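Local coordinates for protein 3-phytase (Klebsiella pneumoniae, PDB 2WNH) that probably hydrolyses phytate, releasing phosphate from the 3-position of inositol hexakisphosphate, at residues 80-84 against 85-89; 145-148 against 149-153; 247-250 against 251-255; 291-294 against 295-298; 380-383 against 384-387. The protein carries 3 engineered substitutions. One frame throughout, in Å; residues are numbered along the deposited sequence. Where two conformers were deposited one is given.

Contact 1 of 5, residues 80-84 against 85-89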
loop_
_atom_site.group_PDB
_atom_site.type_symbol
_atom_site.label_atom_id
_atom_site.label_comp_id
_atom_site.label_asym_id
_atom_site.label_seq_id
_atom_site.Cartn_x
_atom_site.Cartn_y
_atom_site.Cartn_z
ATOM N N LEU B 80 -10.233 13.504 14.525
ATOM C CA LEU B 80 -10.765 14.723 13.939
ATOM C C LEU B 80 -11.162 14.514 12.464
ATOM O O LEU B 80 -12.222 14.975 12.001
ATOM C CB LEU B 80 -9.714 15.838 14.021
ATOM C CG LEU B 80 -10.165 17.181 13.434
ATOM C CD1 LEU B 80 -11.192 17.907 14.344
ATOM C CD2 LEU B 80 -8.957 18.056 13.194
ATOM N N LEU B 81 -10.286 13.822 11.742
ATOM C CA LEU B 81 -10.482 13.550 10.318
ATOM C C LEU B 81 -10.864 12.112 10.089
ATOM O O LEU B 81 -10.483 11.220 10.863
ATOM C CB LEU B 81 -9.188 13.802 9.529
ATOM C CG LEU B 81 -8.681 15.251 9.638
ATOM C CD1 LEU B 81 -7.271 15.390 9.027
ATOM C CD2 LEU B 81 -9.680 16.247 9.068
ATOM N N GLN B 82 -11.569 11.904 8.977
ATOM C CA GLN B 82 -11.950 10.570 8.508
ATOM C C GLN B 82 -10.773 9.814 7.909
ATOM O O GLN B 82 -9.806 10.401 7.421
ATOM C CB GLN B 82 -13.101 10.654 7.480
ATOM C CG GLN B 82 -12.790 11.405 6.172
ATOM C CD GLN B 82 -13.171 12.867 6.213
ATOM O OE1 GLN B 82 -12.582 13.657 6.950
ATOM N NE2 GLN B 82 -14.181 13.239 5.424
ATOM N N ALA B 83 -10.866 8.489 7.932
ATOM C CA ALA B 83 -9.978 7.669 7.137
ATOM C C ALA B 83 -10.207 8.004 5.653
ATOM O O ALA B 83 -11.323 8.384 5.251
ATOM C CB ALA B 83 -10.290 6.181 7.412
ATOM N N GLY B 84 -9.161 7.882 4.844
ATOM C CA GLY B 84 -9.299 8.083 3.396
ATOM C C GLY B 84 -9.308 9.540 2.988
ATOM O O GLY B 84 -8.702 10.378 3.645
ATOM N N CYS B 85 -9.994 9.844 1.896
ATOM C CA CYS B 85 -9.985 11.196 1.380
ATOM C C CYS B 85 -11.019 12.064 2.081
ATOM O O CYS B 85 -12.051 11.560 2.538
ATOM C CB CYS B 85 -10.153 11.219 -0.135
ATOM S SG CYS B 85 -8.734 10.469 -1.001
ATOM N N PRO B 86 -10.719 13.363 2.203
ATOM C CA PRO B 86 -11.560 14.304 2.925
ATOM C C PRO B 86 -12.780 14.710 2.096
ATOM O O PRO B 86 -12.869 14.388 0.901
ATOM C CB PRO B 86 -10.615 15.502 3.135
ATOM C CG PRO B 86 -9.725 15.459 1.929
ATOM C CD PRO B 86 -9.514 14.017 1.646
ATOM N N THR B 87 -13.701 15.421 2.744
ATOM C CA THR B 87 -14.827 16.067 2.103
ATOM C C THR B 87 -14.699 17.552 2.376
ATOM O O THR B 87 -13.743 17.967 3.032
ATOM C CB THR B 87 -16.161 15.535 2.674
ATOM O OG1 THR B 87 -16.174 15.684 4.111
ATOM C CG2 THR B 87 -16.313 14.053 2.318
ATOM N N ALA B 88 -15.658 18.349 1.886
ATOM C CA ALA B 88 -15.652 19.801 2.141
ATOM C C ALA B 88 -15.707 20.119 3.633
ATOM O O ALA B 88 -15.126 21.110 4.068
ATOM C CB ALA B 88 -16.818 20.491 1.398
ATOM N N GLU B 89 -16.355 19.254 4.416
ATOM C CA GLU B 89 -16.413 19.410 5.880
ATOM C C GLU B 89 -15.070 19.207 6.624
ATOM O O GLU B 89 -14.920 19.627 7.776
ATOM C CB GLU B 89 -17.505 18.476 6.417
ATOM C CG GLU B 89 -17.887 18.676 7.875
ATOM C CD GLU B 89 -18.936 17.660 8.324
ATOM O OE1 GLU B 89 -19.519 16.954 7.459
ATOM O OE2 GLU B 89 -19.164 17.574 9.544
HETATM O O HOH W 1 -12.998 8.982 3.295
#
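Q82 reaches back across the loop to P86 and T87. Its NE2 lies 3.4 Å from T87 OG1, a weak hydrogen bond with an N-H...O angle of only 138°. The amide also rests on the chain leaving the turn, with NE2 3.8 Å from P86 CA. Nearer the root, Q82 CG passes 3.7 Å from C85 O. The torsions explain this inward reach. CG is wedged between the backbone N and the carbonyl carbon (chi1 63°), and the chain then bends sharply at chi2 (-93°).

The loop joins helix 58-77 to strand 91-95 and doubles back around G84, which has a positive phi. One water spans the mouth of this turn. It donates to A83 O at 2.6 Å and to C85 O at 2.8 Å, tying the incoming and outgoing limbs of the loop together.

Further out, both ends of the Q82 amide are held, which fixes its flip. NE2 has its strongest partner in S7 O of the second subunit, while OE1 bonds S90 OG, a hydroxyl that also meets T87 N. C85 is joined to C116 by a disulfide, and the P86 ring packs on F113 and V118. A83 N bonds Q77 OE1 of the second subunit, and a sodium ion lies about 6 Å from the A83 side chain.

Contact 2 of 5, residues 145-148 against 149-153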
loop_
_atom_site.group_PDB
_atom_site.type_symbol
_atom_site.label_atom_id
_atom_site.label_comp_id
_atom_site.label_asym_id
_atom_site.label_seq_id
_atom_site.Cartn_x
_atom_site.Cartn_y
_atom_site.Cartn_z
ATOM N N ARG B 145 3.224 57.619 12.203
ATOM C CA ARG B 145 3.081 56.820 13.423
ATOM C C ARG B 145 4.112 55.689 13.440
ATOM O O ARG B 145 4.731 55.416 14.471
ATOM C CB ARG B 145 1.667 56.213 13.493
ATOM C CG ARG B 145 0.548 57.188 13.867
ATOM C CD ARG B 145 0.601 57.599 15.371
ATOM N NE ARG B 145 0.379 56.482 16.292
ATOM C CZ ARG B 145 1.316 55.875 17.022
ATOM N NH1 ARG B 145 2.589 56.263 16.980
ATOM N NH2 ARG B 145 0.972 54.865 17.811
ATOM N N GLN B 146 4.305 55.043 12.291
ATOM C CA GLN B 146 5.284 53.955 12.221
ATOM C C GLN B 146 6.703 54.433 12.493
ATOM O O GLN B 146 7.464 53.761 13.187
ATOM C CB GLN B 146 5.222 53.217 10.893
ATOM C CG GLN B 146 5.983 51.887 10.922
ATOM C CD GLN B 146 5.829 51.144 9.623
ATOM O OE1 GLN B 146 6.257 51.624 8.562
ATOM N NE2 GLN B 146 5.188 49.964 9.684
ATOM N N LEU B 147 7.051 55.615 11.986
ATOM C CA LEU B 147 8.345 56.229 12.296
ATOM C C LEU B 147 8.566 56.401 13.802
ATOM O O LEU B 147 9.611 56.018 14.334
ATOM C CB LEU B 147 8.461 57.574 11.565
ATOM C CG LEU B 147 9.789 58.335 11.685
ATOM C CD1 LEU B 147 10.968 57.495 11.186
ATOM C CD2 LEU B 147 9.648 59.604 10.851
ATOM N N ALA B 148 7.580 56.979 14.483
ATOM C CA ALA B 148 7.623 57.147 15.924
ATOM C C ALA B 148 7.768 55.830 16.671
ATOM O O ALA B 148 8.603 55.693 17.569
ATOM C CB ALA B 148 6.351 57.875 16.396
ATOM N N ALA B 149 6.916 54.871 16.303
ATOM C CA ALA B 149 6.894 53.543 16.928
ATOM C C ALA B 149 8.220 52.792 16.827
ATOM O O ALA B 149 8.683 52.233 17.820
ATOM C CB ALA B 149 5.753 52.710 16.305
ATOM N N VAL B 150 8.799 52.755 15.627
ATOM C CA VAL B 150 10.094 52.096 15.399
ATOM C C VAL B 150 11.194 52.820 16.181
ATOM O O VAL B 150 12.000 52.185 16.858
ATOM C CB VAL B 150 10.439 52.004 13.875
ATOM C CG1 VAL B 150 11.820 51.425 13.644
ATOM C CG2 VAL B 150 9.391 51.158 13.142
ATOM N N LYS B 151 11.196 54.147 16.122
ATOM C CA LYS B 151 12.218 54.914 16.854
ATOM C C LYS B 151 12.133 54.698 18.359
ATOM O O LYS B 151 13.159 54.548 19.036
ATOM C CB LYS B 151 12.126 56.399 16.511
ATOM C CG LYS B 151 12.692 56.723 15.151
ATOM C CD LYS B 151 12.377 58.169 14.766
ATOM C CE LYS B 151 13.135 59.153 15.649
ATOM N NZ LYS B 151 13.045 60.548 15.113
ATOM N N GLU B 152 10.906 54.647 18.880
ATOM C CA GLU B 152 10.677 54.430 20.310
ATOM C C GLU B 152 11.239 53.108 20.783
ATOM O O GLU B 152 11.970 53.039 21.778
ATOM C CB GLU B 152 9.187 54.510 20.644
ATOM C CG GLU B 152 8.895 54.464 22.143
ATOM C CD GLU B 152 9.561 55.614 22.908
ATOM O OE1 GLU B 152 9.367 56.794 22.521
ATOM O OE2 GLU B 152 10.281 55.339 23.897
ATOM N N LYS B 153 10.918 52.051 20.045
ATOM C CA LYS B 153 11.401 50.733 20.381
ATOM C C LYS B 153 12.897 50.582 20.134
ATOM O O LYS B 153 13.574 49.972 20.951
ATOM C CB LYS B 153 10.628 49.671 19.611
ATOM C CG LYS B 153 10.821 48.296 20.194
ATOM C CD LYS B 153 9.900 47.282 19.538
ATOM C CE LYS B 153 10.070 45.946 20.222
ATOM N NZ LYS B 153 9.244 44.894 19.565
#
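R145, Q146, L147 and A148 each accept at the carbonyl oxygen from the backbone N-H four residues on, in A149, V150, K151 and E152, the straightest bond being V150 N to Q146 O, 3.0 Å and 170°. On this regular frame two pairs of side chains meet, each four residues apart.

The first is L147 with K151. They lie side by side and point the same way. L147 CD1 touches K151 CD at 3.9 Å, so the methyl meets the aliphatic part of the lysine and not its ammonium group. K151 CG, set beside its own backbone N (chi1 -76°), lies 3.3 Å from L147 O, and the chain turns at chi3 (68°) to carry its end away.

The second pair is Q146 with V150. Q146 CG meets V150 CG2 at 4.1 Å, and the same methyl sits 3.2 Å from Q146 O.

Both pairs follow the i to i+4 spacing of an alpha helix, here helix 143-154, one face of which lies on strands 191-193 and 199-201 and on helix 256-274. V150 packs on V191, T199 and I201 of the small two-stranded sheet. The Q146 amide runs out extended, its OE1 bonding T199 OG1 and its NE2 bonding T258 OG1. A149 CB, 3.4 Å from R145 O, faces V255 and Y257, and R145 makes a cation-pi contact with the Y257 ring.

Contact 3 of 5, residues 247-250 against 251-255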
loop_
_atom_site.group_PDB
_atom_site.type_symbol
_atom_site.label_atom_id
_atom_site.label_comp_id
_atom_site.label_asym_id
_atom_site.label_seq_id
_atom_site.Cartn_x
_atom_site.Cartn_y
_atom_site.Cartn_z
ATOM N N GLU B 247 16.702 40.559 15.876
ATOM C CA GLU B 247 16.794 42.010 16.121
ATOM C C GLU B 247 15.969 42.801 15.090
ATOM O O GLU B 247 15.198 43.716 15.457
ATOM C CB GLU B 247 18.269 42.441 16.123
ATOM C CG GLU B 247 18.493 43.916 16.519
ATOM C CD GLU B 247 18.691 44.125 18.013
ATOM O OE1 GLU B 247 18.337 43.242 18.817
ATOM O OE2 GLU B 247 19.216 45.203 18.394
ATOM N N ASN B 248 16.111 42.457 13.806
ATOM C CA ASN B 248 15.344 43.147 12.773
ATOM C C ASN B 248 13.843 42.959 12.947
ATOM O O ASN B 248 13.077 43.900 12.786
ATOM C CB ASN B 248 15.770 42.723 11.365
ATOM C CG ASN B 248 15.270 43.682 10.286
ATOM O OD1 ASN B 248 14.603 43.282 9.326
ATOM N ND2 ASN B 248 15.589 44.956 10.442
ATOM N N TYR B 249 13.428 41.737 13.269
ATOM C CA TYR B 249 12.019 41.494 13.595
ATOM C C TYR B 249 11.523 42.350 14.770
ATOM O O TYR B 249 10.456 42.957 14.681
ATOM C CB TYR B 249 11.749 39.999 13.856
ATOM C CG TYR B 249 11.353 39.287 12.593
ATOM C CD1 TYR B 249 12.282 39.063 11.585
ATOM C CD2 TYR B 249 10.041 38.889 12.384
ATOM C CE1 TYR B 249 11.917 38.430 10.397
ATOM C CE2 TYR B 249 9.663 38.255 11.198
ATOM C CZ TYR B 249 10.598 38.038 10.216
ATOM O OH TYR B 249 10.231 37.412 9.056
ATOM N N ASP B 250 12.280 42.385 15.866
ATOM C CA ASP B 250 11.901 43.198 17.023
ATOM C C ASP B 250 11.554 44.618 16.591
ATOM O O ASP B 250 10.646 45.227 17.150
ATOM C CB ASP B 250 13.021 43.256 18.059
ATOM C CG ASP B 250 13.196 41.965 18.828
ATOM O OD1 ASP B 250 12.278 41.091 18.832
ATOM O OD2 ASP B 250 14.284 41.821 19.450
ATOM N N LEU B 251 12.252 45.122 15.571
ATOM C CA LEU B 251 12.177 46.539 15.188
ATOM C C LEU B 251 11.384 46.774 13.920
ATOM O O LEU B 251 11.385 47.876 13.386
ATOM C CB LEU B 251 13.597 47.137 15.052
ATOM C CG LEU B 251 14.476 47.081 16.296
ATOM C CD1 LEU B 251 15.857 47.724 16.029
ATOM C CD2 LEU B 251 13.787 47.715 17.509
ATOM N N SER B 252 10.696 45.734 13.433
ATOM C CA SER B 252 9.818 45.884 12.280
ATOM C C SER B 252 8.451 45.243 12.530
ATOM O O SER B 252 7.548 45.873 13.085
ATOM C CB SER B 252 10.473 45.363 10.986
ATOM O OG SER B 252 10.865 43.987 11.085
ATOM N N ASN B 253 8.298 43.979 12.134
ATOM C CA ASN B 253 7.013 43.284 12.293
ATOM C C ASN B 253 6.514 43.136 13.720
ATOM O O ASN B 253 5.305 43.015 13.937
ATOM C CB ASN B 253 7.104 41.900 11.656
ATOM C CG ASN B 253 7.661 41.951 10.268
ATOM O OD1 ASN B 253 7.235 42.753 9.458
ATOM N ND2 ASN B 253 8.619 41.091 9.986
ATOM N N ASP B 254 7.421 43.108 14.685
ATOM C CA ASP B 254 7.045 42.881 16.074
ATOM C C ASP B 254 6.868 44.187 16.871
ATOM O O ASP B 254 6.748 44.156 18.086
ATOM C CB ASP B 254 8.039 41.934 16.745
ATOM C CG ASP B 254 7.986 40.527 16.152
ATOM O OD1 ASP B 254 6.876 40.059 15.782
ATOM O OD2 ASP B 254 9.044 39.879 16.044
ATOM N N VAL B 255 6.893 45.316 16.169
ATOM C CA VAL B 255 6.552 46.623 16.755
ATOM C C VAL B 255 5.023 46.647 16.912
ATOM O O VAL B 255 4.299 46.485 15.935
ATOM C CB VAL B 255 7.027 47.787 15.840
ATOM C CG1 VAL B 255 6.496 49.136 16.345
ATOM C CG2 VAL B 255 8.567 47.816 15.774
HETATM O O HOH W 2 11.257 42.750 8.675
HETATM O O HOH W 3 11.120 39.062 17.338
#
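Helix 243-250 ends here and passes through a type I turn, S252 to V255, toward helix 256-274. Two carbonyls at the helix end each take two donors. Y249 O accepts D254 N at 3.0 Å and S252 N at 3.1 Å, from opposite faces of its plane. N248 O is likewise gripped from both faces, by L251 N and by the hydroxyl of S252. The S252 OG to N248 O bond is 2.8 Å. OG stands between its backbone N and carbonyl carbon (chi1 57°), which turns it back to the helix, and a water donates to it.

The Y249 ring carries the side-chain contact. N253 ND2 lies over one face, 3.3 Å from CE2 and displaced toward the rim, with the amide plane turned 71° from the ring. D254 OD2 comes to the ring edge, in its plane, and lies 3.5 Å from Y249 CB. D250 OD1 and D254 OD2 are 4.4 Å apart. A water donates to both. D250 pairs with R312; D254 bonds T299 through OD1 and pairs with R298 through OD2, which should ease the repulsion. Last-turn carbonyls bonded by groups beyond the helix end make this a C-terminal cap, and the type I turn leads on into helix 256-274.

Contact 4 of 5, residues 291-294 against 295-298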
loop_
_atom_site.group_PDB
_atom_site.type_symbol
_atom_site.label_atom_id
_atom_site.label_comp_id
_atom_site.label_asym_id
_atom_site.label_seq_id
_atom_site.Cartn_x
_atom_site.Cartn_y
_atom_site.Cartn_z
ATOM N N ASP B 291 6.034 35.004 6.799
ATOM C CA ASP B 291 6.580 35.157 8.135
ATOM C C ASP B 291 6.144 36.489 8.740
ATOM O O ASP B 291 5.906 36.566 9.931
ATOM C CB ASP B 291 8.112 34.996 8.159
ATOM C CG ASP B 291 8.840 35.808 7.074
ATOM O OD1 ASP B 291 8.249 36.665 6.372
ATOM O OD2 ASP B 291 10.053 35.579 6.939
ATOM N N THR B 292 6.023 37.516 7.900
ATOM C CA THR B 292 5.498 38.824 8.317
ATOM C C THR B 292 4.151 38.701 9.065
ATOM O O THR B 292 3.943 39.275 10.146
ATOM C CB THR B 292 5.327 39.706 7.068
ATOM O OG1 THR B 292 6.616 39.889 6.464
ATOM C CG2 THR B 292 4.771 41.090 7.442
ATOM N N ASN B 293 3.237 37.937 8.471
ATOM C CA ASN B 293 1.915 37.732 9.044
ATOM C C ASN B 293 1.975 36.982 10.374
ATOM O O ASN B 293 1.320 37.372 11.352
ATOM C CB ASN B 293 1.023 36.981 8.047
ATOM C CG ASN B 293 0.948 37.664 6.699
ATOM O OD1 ASN B 293 1.568 37.221 5.737
ATOM N ND2 ASN B 293 0.226 38.776 6.635
ATOM N N ILE B 294 2.750 35.901 10.417
ATOM C CA ILE B 294 2.941 35.149 11.654
ATOM C C ILE B 294 3.535 36.002 12.769
ATOM O O ILE B 294 3.055 35.965 13.893
ATOM C CB ILE B 294 3.768 33.867 11.449
ATOM C CG1 ILE B 294 2.982 32.927 10.527
ATOM C CG2 ILE B 294 4.051 33.203 12.804
ATOM C CD1 ILE B 294 3.763 31.694 10.015
ATOM N N ALA B 295 4.569 36.782 12.441
ATOM C CA ALA B 295 5.177 37.684 13.428
ATOM C C ALA B 295 4.170 38.691 13.987
ATOM O O ALA B 295 4.117 38.912 15.208
ATOM C CB ALA B 295 6.386 38.399 12.830
ATOM N N MET B 296 3.377 39.298 13.120
ATOM C CA MET B 296 2.398 40.275 13.619
ATOM C C MET B 296 1.357 39.624 14.517
ATOM O O MET B 296 1.032 40.133 15.596
ATOM C CB MET B 296 1.772 41.031 12.467
ATOM C CG MET B 296 2.762 41.987 11.821
ATOM S SD MET B 296 2.067 42.883 10.428
ATOM C CE MET B 296 1.529 41.593 9.326
ATOM N N VAL B 297 0.840 38.476 14.080
ATOM C CA VAL B 297 -0.113 37.731 14.892
ATOM C C VAL B 297 0.437 37.333 16.271
ATOM O O VAL B 297 -0.235 37.553 17.293
ATOM C CB VAL B 297 -0.664 36.519 14.123
ATOM C CG1 VAL B 297 -1.549 35.678 15.046
ATOM C CG2 VAL B 297 -1.454 37.011 12.914
ATOM N N ARG B 298 1.637 36.751 16.335
ATOM C CA ARG B 298 2.188 36.347 17.624
ATOM C C ARG B 298 2.467 37.564 18.503
ATOM O O ARG B 298 2.350 37.483 19.713
ATOM C CB ARG B 298 3.427 35.432 17.501
ATOM C CG ARG B 298 4.617 36.012 16.743
ATOM C CD ARG B 298 5.677 36.670 17.650
ATOM N NE ARG B 298 6.741 37.245 16.817
ATOM C CZ ARG B 298 7.747 36.532 16.303
ATOM N NH1 ARG B 298 7.811 35.229 16.549
ATOM N NH2 ARG B 298 8.683 37.110 15.535
#
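M296 folds its terminal methyl back over T292. The two side chains lie side by side and point the same way, with M296 CE 3.8 Å from T292 CG2. CE also lies 3.4 Å from T292 O. The methionine runs out extended and then bends at chi3 (-57°), which brings CE round to the threonine. N293 crosses it obliquely, its ND2 4.1 Å from CE.

The other side chains lean on carbonyls one turn back. V297 CG2 lies 3.2 Å from N293 O. R298 CG lies 3.3 Å from I294 O, because chi1 (59°) sets it between the backbone N and the carbonyl carbon. Beneath them run regular helical bonds, such as R298 N to I294 O at 2.9 Å.

D291 follows H290, and the two match the HD motif of histidine acid phosphatases. The N293 amide is held at both ends, OD1 by H290 N and ND2 by F131 O. The R298 guanidinium is placed between D254 and G313 O.

The helix is buried on several sides. I294 and V297 pack on L22 of strand 14-24, N293 and V297 on L266 of helix 256-274, and A295 and R298 on Y249 of helix 243-250.

Contact 5 of 5, residues 380-383 against 384-387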
loop_
_atom_site.group_PDB
_atom_site.type_symbol
_atom_site.label_atom_id
_atom_site.label_comp_id
_atom_site.label_asym_id
_atom_site.label_seq_id
_atom_site.Cartn_x
_atom_site.Cartn_y
_atom_site.Cartn_z
ATOM N N PRO B 380 -8.710 27.118 29.539
ATOM C CA PRO B 380 -10.143 27.419 29.450
ATOM C C PRO B 380 -10.449 28.361 28.290
ATOM O O PRO B 380 -9.843 29.435 28.161
ATOM C CB PRO B 380 -10.443 28.046 30.824
ATOM C CG PRO B 380 -9.519 27.287 31.723
ATOM C CD PRO B 380 -8.236 27.173 30.937
ATOM N N PHE B 381 -11.406 27.962 27.465
ATOM C CA PHE B 381 -11.564 28.521 26.121
ATOM C C PHE B 381 -11.826 30.035 26.106
ATOM O O PHE B 381 -11.080 30.770 25.445
ATOM C CB PHE B 381 -12.667 27.769 25.335
ATOM C CG PHE B 381 -12.803 28.223 23.910
ATOM C CD1 PHE B 381 -11.999 27.657 22.911
ATOM C CD2 PHE B 381 -13.735 29.202 23.553
ATOM C CE1 PHE B 381 -12.119 28.073 21.568
ATOM C CE2 PHE B 381 -13.873 29.619 22.221
ATOM C CZ PHE B 381 -13.052 29.066 21.230
ATOM N N GLN B 382 -12.866 30.511 26.813
ATOM C CA GLN B 382 -13.205 31.953 26.738
ATOM C C GLN B 382 -12.104 32.875 27.270
ATOM O O GLN B 382 -11.781 33.898 26.654
ATOM C CB GLN B 382 -14.524 32.268 27.452
ATOM C CG GLN B 382 -15.023 33.687 27.150
ATOM C CD GLN B 382 -14.952 34.022 25.660
ATOM O OE1 GLN B 382 -15.570 33.334 24.834
ATOM N NE2 GLN B 382 -14.186 35.064 25.308
ATOM N N ALA B 383 -11.543 32.516 28.423
ATOM C CA ALA B 383 -10.434 33.264 29.002
ATOM C C ALA B 383 -9.212 33.305 28.082
ATOM O O ALA B 383 -8.471 34.288 28.085
ATOM C CB ALA B 383 -10.041 32.665 30.358
ATOM N N ALA B 384 -8.979 32.227 27.324
ATOM C CA ALA B 384 -7.848 32.179 26.400
ATOM C C ALA B 384 -8.089 33.121 25.223
ATOM O O ALA B 384 -7.209 33.923 24.856
ATOM C CB ALA B 384 -7.615 30.751 25.928
ATOM N N ILE B 385 -9.285 33.040 24.645
ATOM C CA ILE B 385 -9.696 33.950 23.568
ATOM C C ILE B 385 -9.555 35.421 23.979
ATOM O O ILE B 385 -9.009 36.232 23.230
ATOM C CB ILE B 385 -11.136 33.639 23.110
ATOM C CG1 ILE B 385 -11.212 32.195 22.554
ATOM C CG2 ILE B 385 -11.642 34.690 22.117
ATOM C CD1 ILE B 385 -10.529 31.986 21.202
ATOM N N THR B 386 -10.045 35.748 25.169
ATOM C CA THR B 386 -9.977 37.117 25.685
ATOM C C THR B 386 -8.542 37.591 25.843
ATOM O O THR B 386 -8.205 38.700 25.425
ATOM C CB THR B 386 -10.713 37.236 27.025
ATOM O OG1 THR B 386 -12.099 36.935 26.813
ATOM C CG2 THR B 386 -10.598 38.674 27.592
ATOM N N ALA B 387 -7.705 36.760 26.451
ATOM C CA ALA B 387 -6.306 37.110 26.642
ATOM C C ALA B 387 -5.563 37.282 25.319
ATOM O O ALA B 387 -4.802 38.245 25.136
ATOM C CB ALA B 387 -5.599 36.087 27.540
#
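The aromatic contact is between F381 and I385, one helical turn apart. I385 CG1 sits over one face of the ring, 4.0 Å from its centroid and 20° off the normal, a CH-pi contact. It is displaced toward the rim, where CE2 is 3.7 Å away. I385 CD1 continues to F381 CZ at 3.9 Å. F381 reaches this place with CG opposite its backbone N (chi1 -175°), while I385 CG1 lies beside its own N (chi1 -61°). The two side chains slant across each other.

The polar contacts are mostly backbone bonds. A384 N donates to P380 O at 3.0 Å, and I385 N to F381 O at 3.0 Å. T386 N donates to Q382 O, and A387 N to A383 O. T386 OG1 also lies 3.1 Å from Q382 O, although its proton is not settled.

The A384 methyl lies 3.4 Å from P380 O, and on the protein side it packs on L336 and W365. The F381 ring and I385 both lie against V274 of helix 256-274, and F381 also meets R334 and L336 of strand 334-342.

P380 ends strand 376-380 and occupies the N-cap position. This is a strand-to-helix junction, with the first turn of helix 381-388 set between strand 334-342 of the mixed sheet and helix 256-274.

Contacts 2, 3 and 4 form a linked group. Contact 2 reaches contact 3 through K153 NZ, which bonds D250 O at 2.8 Å, and through A149 CB against V255 CG1 at 3.7 Å. Contact 3 meets contact 4 in the salt bridge of D254 OD2 with R298 NH2, also 2.8 Å. Contact 4 is the most central and begins with the aspartate of the HD motif, so it probably borders the active site. Contact 5 lies about 9 Å from contact 4 by nearest atoms, without touching. Contact 1 stands apart at the subunit interface, its centre about 47 Å from that of contact 2. Sodium ions lie near contact 1 and near E247 of contact 3, about 4 Å from that side chain.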